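Local coordinates for protein phthiocerol synthesis polyketide synthase type I PpsC (Mycobacterium tuberculosis, PDB 7AHB) that serves as the acyltransferase domain of a modular polyketide synthase, probably selecting an acyl extender unit and transferring it to the carrier protein during phthiocerol synthesis, at residues V86-F91 against G156-A161; L118-L123 against G344-D349; S164-P169 against P249-E254; Q173-L178 against L214-L219; R299-I304 against S328-A333. One frame throughout, in Å; residues are numbered along the deposited sequence. Where two conformers were deposited one is given.

Overall arrangement
Interactions 1 and 2 cross: 118-123 follows 86-91, 156-161 then closes interaction 1, and interaction 2 stays open until 344-349, near the C terminus. Interactions 3, 4 and 5 therefore all fall inside the long loop of interaction 2. Within it, 164-169 opens interaction 3, 173-178 with 214-219 closes interaction 4, and only then does 249-254 close interaction 3; the short loop of interaction 5, from 299-304 to 328-333, follows. Interactions 1 and 3 share helix 153-167 and touch through Arg158 and Glu254. Interaction 4 packs a helix on the antiparallel sheet, whereas interactions 2 and 5 join helices and a loop around the parallel one.

Interaction 1 (V86-F91 against G156-A161); sequences VAQGGF and GLRVTA
Gln88 lies against Arg158 and is also linked to it through one water, an example of how two helices can be joined through polar groups without a direct hydrogen bond. The water donates to Gln88 OE1 at 2.7 Å and accepts from Arg158 NH1 at 2.9 Å, meeting the guanidinium at its edge and in its plane. Amide and guanidinium planes stand 61° apart, the two side chains run nearly at right angles, and the water bridges the two groups. Gln88 OE1 also lies 3.3 Å from Arg158 N, but the angle there is too poor for a hydrogen bond. In the conformer given, one of two deposited, Gln88 NE2 donates to Glu84 OE2 and Ala154 O, which hold the amide from its other side.

In that same conformer Gln88 OE1 closely approaches the backbone carbon Arg158 CA, at 3.1 Å. Packing contacts are modest: Ala161 CB approaches the backbone at Gln88 O, 3.9 Å away. Arg158 carries its CG anti to the backbone N (chi1 171°) and then bends at chi2, which brings its NH1 round to the water.

The last turn of helix 72-89 lies against helix 153-167, and Gly90, with positive phi, is the first residue to leave helical angles. Leu157 packs back on Glu84 and Phe85, and Arg158 NH2 continues to Glu254 O on helix 248-254.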
# COMPACT_ATOMS: atom_id res chain seq x y z
N VAL A 86 4.16 2.21 21.10
CA VAL A 86 4.25 3.15 22.21
C VAL A 86 5.65 3.74 22.29
O VAL A 86 5.85 4.95 22.40
CB VAL A 86 3.82 2.46 23.53
CG1 VAL A 86 4.28 3.25 24.74
CG2 VAL A 86 2.30 2.30 23.53
N ALA A 87 6.66 2.88 22.18
CA ALA A 87 8.04 3.32 22.32
C ALA A 87 8.67 3.81 21.02
O ALA A 87 9.61 4.60 21.07
CB ALA A 87 8.90 2.19 22.94
N GLN A 88 8.19 3.35 19.86
CA GLN A 88 8.71 3.79 18.57
C GLN A 88 7.89 4.92 17.95
O GLN A 88 8.32 5.48 16.93
CB GLN A 88 8.74 2.62 17.58
CG GLN A 88 9.99 1.76 17.61
CD GLN A 88 10.45 1.35 16.22
OE1 GLN A 88 10.54 2.19 15.32
NE2 GLN A 88 10.74 0.04 16.03
N GLY A 89 6.74 5.26 18.52
CA GLY A 89 5.86 6.24 17.92
C GLY A 89 5.13 7.17 18.87
O GLY A 89 4.39 8.05 18.42
N GLY A 90 5.32 6.98 20.18
CA GLY A 90 4.63 7.77 21.17
C GLY A 90 3.12 7.80 21.00
O GLY A 90 2.44 8.68 21.54
N PHE A 91 2.57 6.82 20.28
CA PHE A 91 1.17 6.79 19.89
C PHE A 91 0.67 5.37 20.10
O PHE A 91 1.43 4.41 19.99
CB PHE A 91 1.01 7.32 18.43
CG PHE A 91 0.50 6.32 17.43
CD1 PHE A 91 1.25 5.19 17.09
CD2 PHE A 91 -0.72 6.51 16.81
CE1 PHE A 91 0.77 4.27 16.16
CE2 PHE A 91 -1.20 5.61 15.88
CZ PHE A 91 -0.46 4.50 15.55
N GLY A 156 9.75 -2.86 10.37
CA GLY A 156 8.76 -2.16 9.57
C GLY A 156 8.28 -0.88 10.22
O GLY A 156 8.10 0.15 9.54
N LEU A 157 8.02 -0.93 11.54
CA LEU A 157 7.65 0.30 12.24
C LEU A 157 8.78 1.32 12.16
O LEU A 157 8.54 2.52 11.95
CB LEU A 157 7.31 -0.01 13.70
CG LEU A 157 6.29 -1.08 14.00
CD1 LEU A 157 5.87 -1.02 15.48
CD2 LEU A 157 5.12 -1.02 13.11
N ARG A 158 10.02 0.86 12.35
CA ARG A 158 11.17 1.76 12.33
C ARG A 158 11.26 2.49 11.01
O ARG A 158 11.39 3.72 10.98
CB ARG A 158 12.45 0.96 12.62
CG ARG A 158 13.73 1.74 12.42
CD ARG A 158 13.81 2.90 13.33
NE ARG A 158 15.06 3.65 13.20
CZ ARG A 158 15.29 4.83 13.79
NH1 ARG A 158 14.37 5.37 14.57
NH2 ARG A 158 16.45 5.46 13.61
N VAL A 159 11.22 1.76 9.89
CA VAL A 159 11.28 2.41 8.59
C VAL A 159 10.15 3.42 8.46
O VAL A 159 10.33 4.54 7.97
CB VAL A 159 11.21 1.38 7.44
CG1 VAL A 159 11.10 2.09 6.12
CG2 VAL A 159 12.43 0.46 7.48
N THR A 160 8.94 3.01 8.86
CA THR A 160 7.78 3.88 8.75
C THR A 160 7.94 5.12 9.61
O THR A 160 7.66 6.23 9.15
CB THR A 160 6.52 3.12 9.14
OG1 THR A 160 6.42 1.96 8.31
CG2 THR A 160 5.30 3.95 8.95
N ALA A 161 8.46 4.95 10.83
CA ALA A 161 8.64 6.07 11.75
C ALA A 161 9.64 7.08 11.21
O ALA A 161 9.40 8.29 11.25
CB ALA A 161 9.12 5.56 13.11
O HOH W 1 11.84 4.57 15.71

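Interaction 2 (L118-L123 against G344-D349); sequences LALTAL and GTLQRD
Thr345 OG1 is held by two hydrogen bonds, with the carbonyl Glu316 O and the indole Trp124 NE1, which fix the rotation of a side chain whose methyl does the touching. With chi1 at -58° the hydroxyl stands beside the backbone N and CG2 is anti to it, so the polar branch turns to its two partners while CG2 is offered to Leu120 on helix 106-126.

Leu120 is the sole residue of 118-123 in close contact, and it uses both methyls. Its CD2 sits 3.7 Å from Thr345 CG2 and 3.8 Å from Leu346 CD1, packing against two consecutive residues of the loop at once. The second branch, Leu120 CD1, stands 4.1 Å from the methyls Thr345 CG2 and Leu346 CD1 alike. Leu346 reaches this spot with CG beside its backbone N (chi1 -51°), and the leucines meet at a slant. Leu67 of helix 65-70 touches Leu120 and Leu346 as well, adding a third leucine to the cluster.

Strand 341-343 is an outermost strand of the parallel sheet, and the loop leaving it is thus laid on helix 106-126. No hydrogen bond crosses between the segments: the chemistry is purely apolar, so the positioning of Thr345 rests on bonds made elsewhere, and contacts between methyl groups join helix to loop.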
# COMPACT_ATOMS: atom_id res chain seq x y z
N LEU A 118 -0.50 -5.22 9.03
CA LEU A 118 0.02 -6.44 9.66
C LEU A 118 -1.05 -7.16 10.47
O LEU A 118 -1.14 -8.39 10.42
CB LEU A 118 1.21 -6.09 10.53
CG LEU A 118 2.35 -5.42 9.80
CD1 LEU A 118 3.40 -4.95 10.75
CD2 LEU A 118 2.94 -6.38 8.75
N ALA A 119 -1.89 -6.42 11.21
CA ALA A 119 -2.94 -7.07 11.98
C ALA A 119 -3.98 -7.72 11.06
O ALA A 119 -4.52 -8.79 11.36
CB ALA A 119 -3.63 -6.07 12.94
N LEU A 120 -4.29 -7.08 9.94
CA LEU A 120 -5.25 -7.68 9.02
C LEU A 120 -4.67 -8.91 8.33
O LEU A 120 -5.40 -9.84 7.99
CB LEU A 120 -5.71 -6.65 7.96
CG LEU A 120 -6.65 -5.55 8.48
CD1 LEU A 120 -6.83 -4.45 7.41
CD2 LEU A 120 -8.01 -6.15 8.85
N THR A 121 -3.36 -8.91 8.07
CA THR A 121 -2.70 -10.10 7.56
C THR A 121 -2.82 -11.25 8.56
O THR A 121 -3.05 -12.39 8.16
CB THR A 121 -1.23 -9.81 7.26
OG1 THR A 121 -1.10 -8.76 6.27
CG2 THR A 121 -0.52 -11.07 6.70
N ALA A 122 -2.75 -10.94 9.86
CA ALA A 122 -2.95 -11.94 10.90
C ALA A 122 -4.37 -12.47 10.88
O ALA A 122 -4.60 -13.67 11.10
CB ALA A 122 -2.64 -11.34 12.27
N LEU A 123 -5.33 -11.59 10.59
CA LEU A 123 -6.72 -11.99 10.56
C LEU A 123 -6.96 -13.01 9.45
O LEU A 123 -7.56 -14.06 9.68
CB LEU A 123 -7.61 -10.76 10.37
CG LEU A 123 -9.11 -11.01 10.26
CD1 LEU A 123 -9.59 -11.77 11.49
CD2 LEU A 123 -9.87 -9.71 10.09
N GLY A 344 -10.97 -6.97 -1.53
CA GLY A 344 -10.35 -6.29 -0.42
C GLY A 344 -10.53 -7.03 0.89
O GLY A 344 -11.00 -8.17 0.94
N THR A 345 -10.15 -6.34 1.98
CA THR A 345 -10.25 -6.88 3.33
C THR A 345 -11.35 -6.21 4.12
O THR A 345 -12.35 -6.86 4.46
CB THR A 345 -8.89 -6.72 4.05
OG1 THR A 345 -7.87 -7.40 3.30
CG2 THR A 345 -8.94 -7.31 5.44
N LEU A 346 -11.25 -4.91 4.34
CA LEU A 346 -12.30 -4.11 4.96
C LEU A 346 -12.75 -3.00 4.00
O LEU A 346 -12.08 -2.68 3.01
CB LEU A 346 -11.80 -3.48 6.26
CG LEU A 346 -11.13 -4.37 7.30
CD1 LEU A 346 -10.67 -3.50 8.47
CD2 LEU A 346 -12.06 -5.43 7.77
N GLN A 347 -13.87 -2.37 4.34
CA GLN A 347 -14.38 -1.24 3.57
C GLN A 347 -15.15 -0.30 4.48
O GLN A 347 -15.77 -0.73 5.47
CB GLN A 347 -15.28 -1.72 2.43
CG GLN A 347 -16.54 -2.41 2.90
CD GLN A 347 -16.94 -3.51 1.94
OE1 GLN A 347 -16.42 -4.64 2.03
NE2 GLN A 347 -17.85 -3.21 1.01
N ARG A 348 -15.09 0.99 4.14
CA ARG A 348 -15.66 2.02 5.01
C ARG A 348 -17.18 1.95 5.06
O ARG A 348 -17.78 2.39 6.05
CB ARG A 348 -15.20 3.40 4.54
CG ARG A 348 -15.91 3.90 3.29
CD ARG A 348 -15.10 5.01 2.58
NE ARG A 348 -14.68 6.05 3.52
CZ ARG A 348 -13.45 6.14 4.04
NH1 ARG A 348 -12.50 5.24 3.72
NH2 ARG A 348 -13.15 7.12 4.90
N ASP A 349 -17.81 1.41 4.02
CA ASP A 349 -19.24 1.21 4.02
C ASP A 349 -19.59 -0.12 4.69
O ASP A 349 -18.81 -1.08 4.65
CB ASP A 349 -19.78 1.22 2.58
CG ASP A 349 -18.96 0.32 1.65
OD1 ASP A 349 -17.84 0.73 1.19
OD2 ASP A 349 -19.42 -0.82 1.39

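Interaction 3 (S164-P169 against P249-E254)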
# COMPACT_ATOMS: atom_id res chain seq x y z
N SER A 164 8.27 8.73 7.78
CA SER A 164 7.13 9.62 8.02
C SER A 164 7.54 10.87 8.79
O SER A 164 7.00 11.95 8.55
CB SER A 164 6.00 8.89 8.74
OG SER A 164 6.36 8.52 10.05
N ARG A 165 8.50 10.76 9.70
CA ARG A 165 8.98 11.95 10.39
C ARG A 165 9.72 12.88 9.44
O ARG A 165 9.63 14.11 9.58
CB ARG A 165 9.90 11.57 11.55
CG ARG A 165 10.33 12.77 12.37
CD ARG A 165 11.84 12.77 12.62
NE ARG A 165 12.28 11.54 13.28
CZ ARG A 165 13.13 10.66 12.75
NH1 ARG A 165 13.64 10.85 11.54
NH2 ARG A 165 13.45 9.56 13.45
N LEU A 166 10.49 12.31 8.51
CA LEU A 166 11.17 13.11 7.51
C LEU A 166 10.20 13.82 6.56
O LEU A 166 10.49 14.92 6.10
CB LEU A 166 12.14 12.23 6.71
CG LEU A 166 13.29 11.63 7.54
CD1 LEU A 166 14.19 10.76 6.69
CD2 LEU A 166 14.10 12.75 8.18
N MET A 167 9.08 13.19 6.23
CA MET A 167 8.11 13.79 5.34
C MET A 167 7.17 14.75 6.03
O MET A 167 6.64 15.64 5.36
CB MET A 167 7.31 12.67 4.66
CG MET A 167 8.15 11.79 3.72
SD MET A 167 7.29 10.33 3.10
CE MET A 167 6.02 11.12 2.12
N ALA A 168 6.98 14.62 7.33
CA ALA A 168 6.00 15.46 8.02
C ALA A 168 6.22 16.95 7.82
O ALA A 168 5.22 17.67 7.60
CB ALA A 168 6.02 15.13 9.51
N PRO A 169 7.44 17.49 7.89
CA PRO A 169 7.59 18.95 7.71
C PRO A 169 7.12 19.45 6.36
O PRO A 169 6.86 20.65 6.22
CB PRO A 169 9.10 19.17 7.91
CG PRO A 169 9.57 17.98 8.70
CD PRO A 169 8.71 16.83 8.23
N PRO A 249 19.28 11.40 1.92
CA PRO A 249 20.46 11.29 2.81
C PRO A 249 20.10 11.03 4.25
O PRO A 249 20.75 10.21 4.92
CB PRO A 249 21.17 12.64 2.64
CG PRO A 249 20.70 13.14 1.25
CD PRO A 249 19.27 12.67 1.15
N ALA A 250 19.05 11.69 4.75
CA ALA A 250 18.65 11.46 6.13
C ALA A 250 18.10 10.06 6.30
O ALA A 250 18.35 9.41 7.32
CB ALA A 250 17.61 12.49 6.58
N MET A 251 17.35 9.57 5.30
CA MET A 251 16.90 8.17 5.32
C MET A 251 18.08 7.21 5.47
O MET A 251 18.05 6.31 6.32
CB MET A 251 16.12 7.83 4.05
CG MET A 251 14.74 8.37 4.02
SD MET A 251 13.59 7.38 4.97
CE MET A 251 13.40 5.96 3.93
N ARG A 252 19.10 7.36 4.63
CA ARG A 252 20.24 6.44 4.67
C ARG A 252 21.00 6.56 5.97
O ARG A 252 21.50 5.55 6.48
CB ARG A 252 21.13 6.70 3.46
CG ARG A 252 20.46 6.23 2.18
CD ARG A 252 21.01 6.77 0.90
NE ARG A 252 20.15 6.27 -0.20
CZ ARG A 252 19.91 6.91 -1.35
NH1 ARG A 252 20.47 8.10 -1.59
NH2 ARG A 252 19.11 6.35 -2.27
N SER A 253 21.04 7.75 6.57
CA SER A 253 21.71 7.92 7.86
C SER A 253 20.90 7.29 8.99
O SER A 253 21.43 6.49 9.77
CB SER A 253 21.93 9.41 8.13
OG SER A 253 22.62 9.61 9.33
N GLU A 254 19.62 7.64 9.09
CA GLU A 254 18.84 7.19 10.24
C GLU A 254 18.58 5.69 10.21
O GLU A 254 18.43 5.07 11.26
CB GLU A 254 17.51 7.94 10.29
CG GLU A 254 17.66 9.43 10.37
CD GLU A 254 17.27 9.96 11.69
OE1 GLU A 254 18.01 9.71 12.67
OE2 GLU A 254 16.20 10.64 11.76
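Two helices meet here in a surface contact, an apolar patch flanked by one salt bridge, where the end of helix 153-167 lies beside the short helix 248-254. Leu166 supplies the apolar part and has the most surface buried of any residue involved. Its CD1 reaches 3.6 Å from Met251 CG and 3.8 Å from Ala250 CB, and the sulfur Met251 SD is also 3.8 Å from Leu166 CD1. The other branch, Leu166 CD2, leans on Ala250 CB at 3.9 Å, so the methyl of Ala250 faces both arms of the leucine. Met251, bent at chi2 and chi3, reaches across toward helix 153-167, where it packs on Val162 and Arg163; it also touches Trp290 and Met294 of helix 287-295.

The contact brackets an insertion: the four-stranded antiparallel sheet that forms the small, ferredoxin-like subdomain of acyltransferases lies in the chain between these two helices. Leaving the helix, 168-169 passes into a 3-10 segment on the way to that sheet.

On the flank, Arg165 NH1 and Glu254 OE2 form a salt bridge of 2.6 Å. The two side chains cross at about a right angle, with guanidinium and carboxylate planes 43° apart, so the groups are not paired flat and a single carboxylate oxygen does the work. In Arg165, CG lies anti to the backbone N (chi1 -175°) and the chain then bends twice; these turns bring the guanidinium round to Glu254, with Leu166 CD2 at its edge.

Interaction 4 (Q173-L178 against L214-L219)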
# COMPACT_ATOMS: atom_id res chain seq x y z
N GLN A 173 2.81 20.86 1.14
CA GLN A 173 3.63 21.36 0.04
C GLN A 173 3.58 20.45 -1.17
O GLN A 173 4.26 20.72 -2.17
CB GLN A 173 5.09 21.51 0.48
CG GLN A 173 5.30 22.28 1.74
CD GLN A 173 6.62 23.02 1.72
OE1 GLN A 173 7.56 22.65 2.42
NE2 GLN A 173 6.68 24.10 0.93
N GLY A 174 2.84 19.35 -1.09
CA GLY A 174 2.70 18.48 -2.24
C GLY A 174 1.41 17.70 -2.14
O GLY A 174 0.78 17.64 -1.08
N THR A 175 1.03 17.10 -3.26
CA THR A 175 -0.11 16.19 -3.28
C THR A 175 0.03 15.34 -4.53
O THR A 175 1.04 15.42 -5.24
CB THR A 175 -1.45 16.94 -3.20
OG1 THR A 175 -2.50 15.99 -2.98
CG2 THR A 175 -1.71 17.74 -4.45
N MET A 176 -0.96 14.51 -4.80
CA MET A 176 -0.95 13.67 -5.99
C MET A 176 -2.35 13.67 -6.57
O MET A 176 -3.31 14.09 -5.92
CB MET A 176 -0.50 12.25 -5.69
CG MET A 176 0.78 12.17 -4.90
SD MET A 176 1.22 10.40 -4.57
CE MET A 176 2.00 9.99 -6.00
N ALA A 177 -2.46 13.16 -7.80
CA ALA A 177 -3.75 13.12 -8.49
C ALA A 177 -3.81 11.87 -9.35
O ALA A 177 -2.83 11.52 -10.02
CB ALA A 177 -3.95 14.35 -9.36
N LEU A 178 -4.97 11.22 -9.34
CA LEU A 178 -5.22 10.06 -10.19
C LEU A 178 -5.87 10.54 -11.48
O LEU A 178 -6.87 11.26 -11.44
CB LEU A 178 -6.12 9.06 -9.48
CG LEU A 178 -6.48 7.77 -10.22
CD1 LEU A 178 -5.31 6.85 -10.39
CD2 LEU A 178 -7.61 7.04 -9.46
N LEU A 214 -0.69 23.40 -6.20
CA LEU A 214 -1.24 24.31 -7.19
C LEU A 214 -1.10 23.75 -8.60
O LEU A 214 -1.98 23.94 -9.45
CB LEU A 214 -0.55 25.67 -7.11
CG LEU A 214 -0.88 26.56 -5.90
CD1 LEU A 214 -0.20 27.93 -5.98
CD2 LEU A 214 -2.40 26.73 -5.77
N LEU A 215 0.01 23.06 -8.86
CA LEU A 215 0.26 22.51 -10.19
C LEU A 215 -0.53 21.23 -10.43
O LEU A 215 -0.98 20.99 -11.55
CB LEU A 215 1.76 22.27 -10.37
CG LEU A 215 2.63 23.51 -10.25
CD1 LEU A 215 4.07 23.17 -10.25
CD2 LEU A 215 2.33 24.51 -11.41
N ILE A 216 -0.69 20.40 -9.40
CA ILE A 216 -1.58 19.25 -9.52
C ILE A 216 -3.00 19.72 -9.79
O ILE A 216 -3.70 19.15 -10.64
CB ILE A 216 -1.48 18.37 -8.26
CG1 ILE A 216 -0.07 17.82 -8.11
CG2 ILE A 216 -2.51 17.26 -8.29
CD1 ILE A 216 0.46 17.07 -9.31
N ASP A 217 -3.46 20.76 -9.08
CA ASP A 217 -4.80 21.27 -9.35
C ASP A 217 -4.91 21.78 -10.77
O ASP A 217 -5.95 21.59 -11.43
CB ASP A 217 -5.14 22.39 -8.36
CG ASP A 217 -5.46 21.87 -6.97
OD1 ASP A 217 -5.53 20.63 -6.81
OD2 ASP A 217 -5.62 22.69 -6.05
N GLU A 218 -3.88 22.46 -11.26
CA GLU A 218 -3.91 22.93 -12.65
C GLU A 218 -4.01 21.77 -13.63
O GLU A 218 -4.71 21.84 -14.65
CB GLU A 218 -2.67 23.79 -12.93
CG GLU A 218 -2.35 24.03 -14.37
CD GLU A 218 -1.21 25.01 -14.55
OE1 GLU A 218 -0.84 25.66 -13.55
OE2 GLU A 218 -0.71 25.17 -15.70
N LEU A 219 -3.31 20.67 -13.34
CA LEU A 219 -3.32 19.54 -14.25
C LEU A 219 -4.62 18.75 -14.14
O LEU A 219 -5.10 18.21 -15.14
CB LEU A 219 -2.11 18.64 -13.95
CG LEU A 219 -0.78 19.32 -14.29
CD1 LEU A 219 0.41 18.56 -13.78
CD2 LEU A 219 -0.68 19.47 -15.84
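Ile216 is buried more than any other residue in this contact, lodged between Thr175 and Ala177, two strand residues that project from the same side of strand 175-178. The branched side chain divides its work. Its CG2 is pressed to Ala177 CB at 3.4 Å, tighter than usual van der Waals contact, and also lies 4.0 Å from Thr175 CG2. The other branch, CG1, runs along Thr175, 3.9 Å from the carbonyl Thr175 O, while Ile216 CB meets Thr175 CG2 at 3.9 Å.

The hydroxyl of Thr175 is engaged elsewhere and its methyl faces the helix: OG1, anti to the backbone N (chi1 -170°), hydrogen-bonds to Ile235 O, and CG2 takes the crowded position between N and carbonyl carbon, against the isoleucine. Ala177, with only a methyl, lets the helix come close.

The axes of the strand and of helix 214-219 approach to 8.2 Å and run nearly parallel, 14° apart. Leu219, one helical turn on, packs against Ile209 of the adjacent strand 207-211. A helix lying along an antiparallel sheet of strand order 2-3-1-4 and built from two beta-alpha-beta units is characteristic of the ferredoxin-like fold, the small subdomain of acyltransferases.

Interaction 5 (R299-I304 against S328-A333); sequences RFHQAI and SDTLRA
Helices 300-304 and 328-333 cross at -55° with their axes 9.3 Å apart at closest approach, and His301 and Thr330 bring their CA atoms nearest, at 6.2 Å. Thr330 fills the crossing. Its chi1, measured to OG1, is -72°, which puts CG2 anti to the backbone N; this methyl enters between two residues one turn apart on the other helix, lying 3.5 Å from the carbonyl His301 O and 3.6 Å from Ile304 CG2. The hydroxyl Thr330 OG1 lies 3.7 Å from His301 CD2 and is not hydrogen-bonded to the ring; it makes instead a weak hydrogen bond to Ser326 O within its own helix.

Ile304 covers the other flank. Its CG2 touches Thr330 and also meets Leu331 CD2 at 4.0 Å, whereas CG1 turns back over a face of the Phe300 ring, 3.7 Å above its plane. One isoleucine thereby packs on the facing helix with one branch and on its own with the other. No hydrogen bond crosses the interface; methyl contacts of Ile304, Thr330 and Leu331 are joined by the approach of Thr330 to His301.

Ile304 also touches Ile327, earlier on the same facing helix, and beyond the crossing it rests on Ile135 of strand 133-136 in the parallel sheet. Pro204 touches His301 and Thr330 alike, so a loop following strand 197-201 of the antiparallel sheet flanks both helices.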
# COMPACT_ATOMS: atom_id res chain seq x y z
N ARG A 299 5.80 1.01 -9.68
CA ARG A 299 5.53 0.14 -10.83
C ARG A 299 4.40 -0.85 -10.51
O ARG A 299 4.56 -2.07 -10.55
CB ARG A 299 6.80 -0.60 -11.23
CG ARG A 299 8.00 0.27 -11.43
CD ARG A 299 8.15 0.70 -12.88
NE ARG A 299 9.22 1.69 -13.04
CZ ARG A 299 9.54 2.28 -14.18
NH1 ARG A 299 8.91 1.96 -15.31
NH2 ARG A 299 10.50 3.19 -14.20
N PHE A 300 3.24 -0.29 -10.17
CA PHE A 300 2.14 -1.12 -9.67
C PHE A 300 1.51 -1.91 -10.80
O PHE A 300 1.27 -3.10 -10.66
CB PHE A 300 1.08 -0.26 -8.97
CG PHE A 300 -0.02 -1.05 -8.35
CD1 PHE A 300 0.23 -1.92 -7.30
CD2 PHE A 300 -1.30 -0.96 -8.82
CE1 PHE A 300 -0.78 -2.67 -6.74
CE2 PHE A 300 -2.32 -1.72 -8.27
CZ PHE A 300 -2.06 -2.57 -7.23
N HIS A 301 1.18 -1.23 -11.91
CA HIS A 301 0.68 -1.90 -13.11
C HIS A 301 1.55 -3.09 -13.49
O HIS A 301 1.05 -4.21 -13.69
CB HIS A 301 0.61 -0.84 -14.23
CG HIS A 301 0.50 -1.39 -15.61
ND1 HIS A 301 0.79 -0.63 -16.72
CD2 HIS A 301 0.13 -2.61 -16.08
CE1 HIS A 301 0.60 -1.36 -17.81
NE2 HIS A 301 0.21 -2.56 -17.45
N GLN A 302 2.86 -2.89 -13.54
CA GLN A 302 3.75 -3.95 -14.01
C GLN A 302 3.87 -5.08 -13.00
O GLN A 302 3.95 -6.26 -13.36
CB GLN A 302 5.12 -3.35 -14.33
CG GLN A 302 5.10 -2.25 -15.41
CD GLN A 302 5.00 -0.79 -14.87
OE1 GLN A 302 4.54 -0.54 -13.76
NE2 GLN A 302 5.45 0.17 -15.70
N ALA A 303 3.87 -4.76 -11.71
CA ALA A 303 3.92 -5.80 -10.69
C ALA A 303 2.67 -6.68 -10.71
O ALA A 303 2.77 -7.91 -10.61
CB ALA A 303 4.10 -5.16 -9.30
N ILE A 304 1.50 -6.08 -10.87
CA ILE A 304 0.27 -6.87 -10.93
C ILE A 304 0.28 -7.76 -12.17
O ILE A 304 -0.05 -8.95 -12.11
CB ILE A 304 -0.97 -5.96 -10.89
CG1 ILE A 304 -1.11 -5.29 -9.51
CG2 ILE A 304 -2.22 -6.75 -11.25
CD1 ILE A 304 -1.38 -6.27 -8.38
N SER A 328 -7.97 -5.12 -11.41
CA SER A 328 -8.79 -5.75 -12.44
C SER A 328 -8.49 -5.17 -13.82
O SER A 328 -8.43 -5.91 -14.81
CB SER A 328 -10.26 -5.60 -12.10
OG SER A 328 -10.58 -6.36 -10.94
N ASP A 329 -8.31 -3.85 -13.91
CA ASP A 329 -7.98 -3.26 -15.21
C ASP A 329 -6.69 -3.87 -15.77
O ASP A 329 -6.63 -4.21 -16.96
CB ASP A 329 -7.83 -1.75 -15.09
CG ASP A 329 -9.17 -1.04 -15.05
OD1 ASP A 329 -10.21 -1.70 -15.32
OD2 ASP A 329 -9.18 0.17 -14.75
N THR A 330 -5.66 -4.02 -14.93
CA THR A 330 -4.41 -4.60 -15.39
C THR A 330 -4.61 -6.04 -15.82
O THR A 330 -4.17 -6.45 -16.91
CB THR A 330 -3.36 -4.50 -14.29
OG1 THR A 330 -2.96 -3.14 -14.17
CG2 THR A 330 -2.14 -5.37 -14.60
N LEU A 331 -5.27 -6.84 -14.99
CA LEU A 331 -5.44 -8.25 -15.30
C LEU A 331 -6.25 -8.44 -16.58
O LEU A 331 -5.96 -9.34 -17.38
CB LEU A 331 -6.11 -8.97 -14.13
CG LEU A 331 -5.30 -9.01 -12.84
CD1 LEU A 331 -6.11 -9.59 -11.70
CD2 LEU A 331 -4.02 -9.83 -13.04
N ARG A 332 -7.26 -7.59 -16.78
CA ARG A 332 -8.11 -7.70 -17.96
C ARG A 332 -7.32 -7.45 -19.24
O ARG A 332 -7.69 -7.94 -20.31
CB ARG A 332 -9.27 -6.71 -17.84
CG ARG A 332 -10.56 -7.16 -18.48
CD ARG A 332 -11.66 -6.08 -18.31
NE ARG A 332 -11.67 -5.54 -16.97
CZ ARG A 332 -12.61 -5.78 -16.05
NH1 ARG A 332 -13.65 -6.57 -16.34
NH2 ARG A 332 -12.50 -5.22 -14.85
N ALA A 333 -6.23 -6.68 -19.16
CA ALA A 333 -5.45 -6.36 -20.34
C ALA A 333 -4.60 -7.52 -20.84
O ALA A 333 -4.22 -7.52 -22.00
CB ALA A 333 -4.54 -5.15 -20.07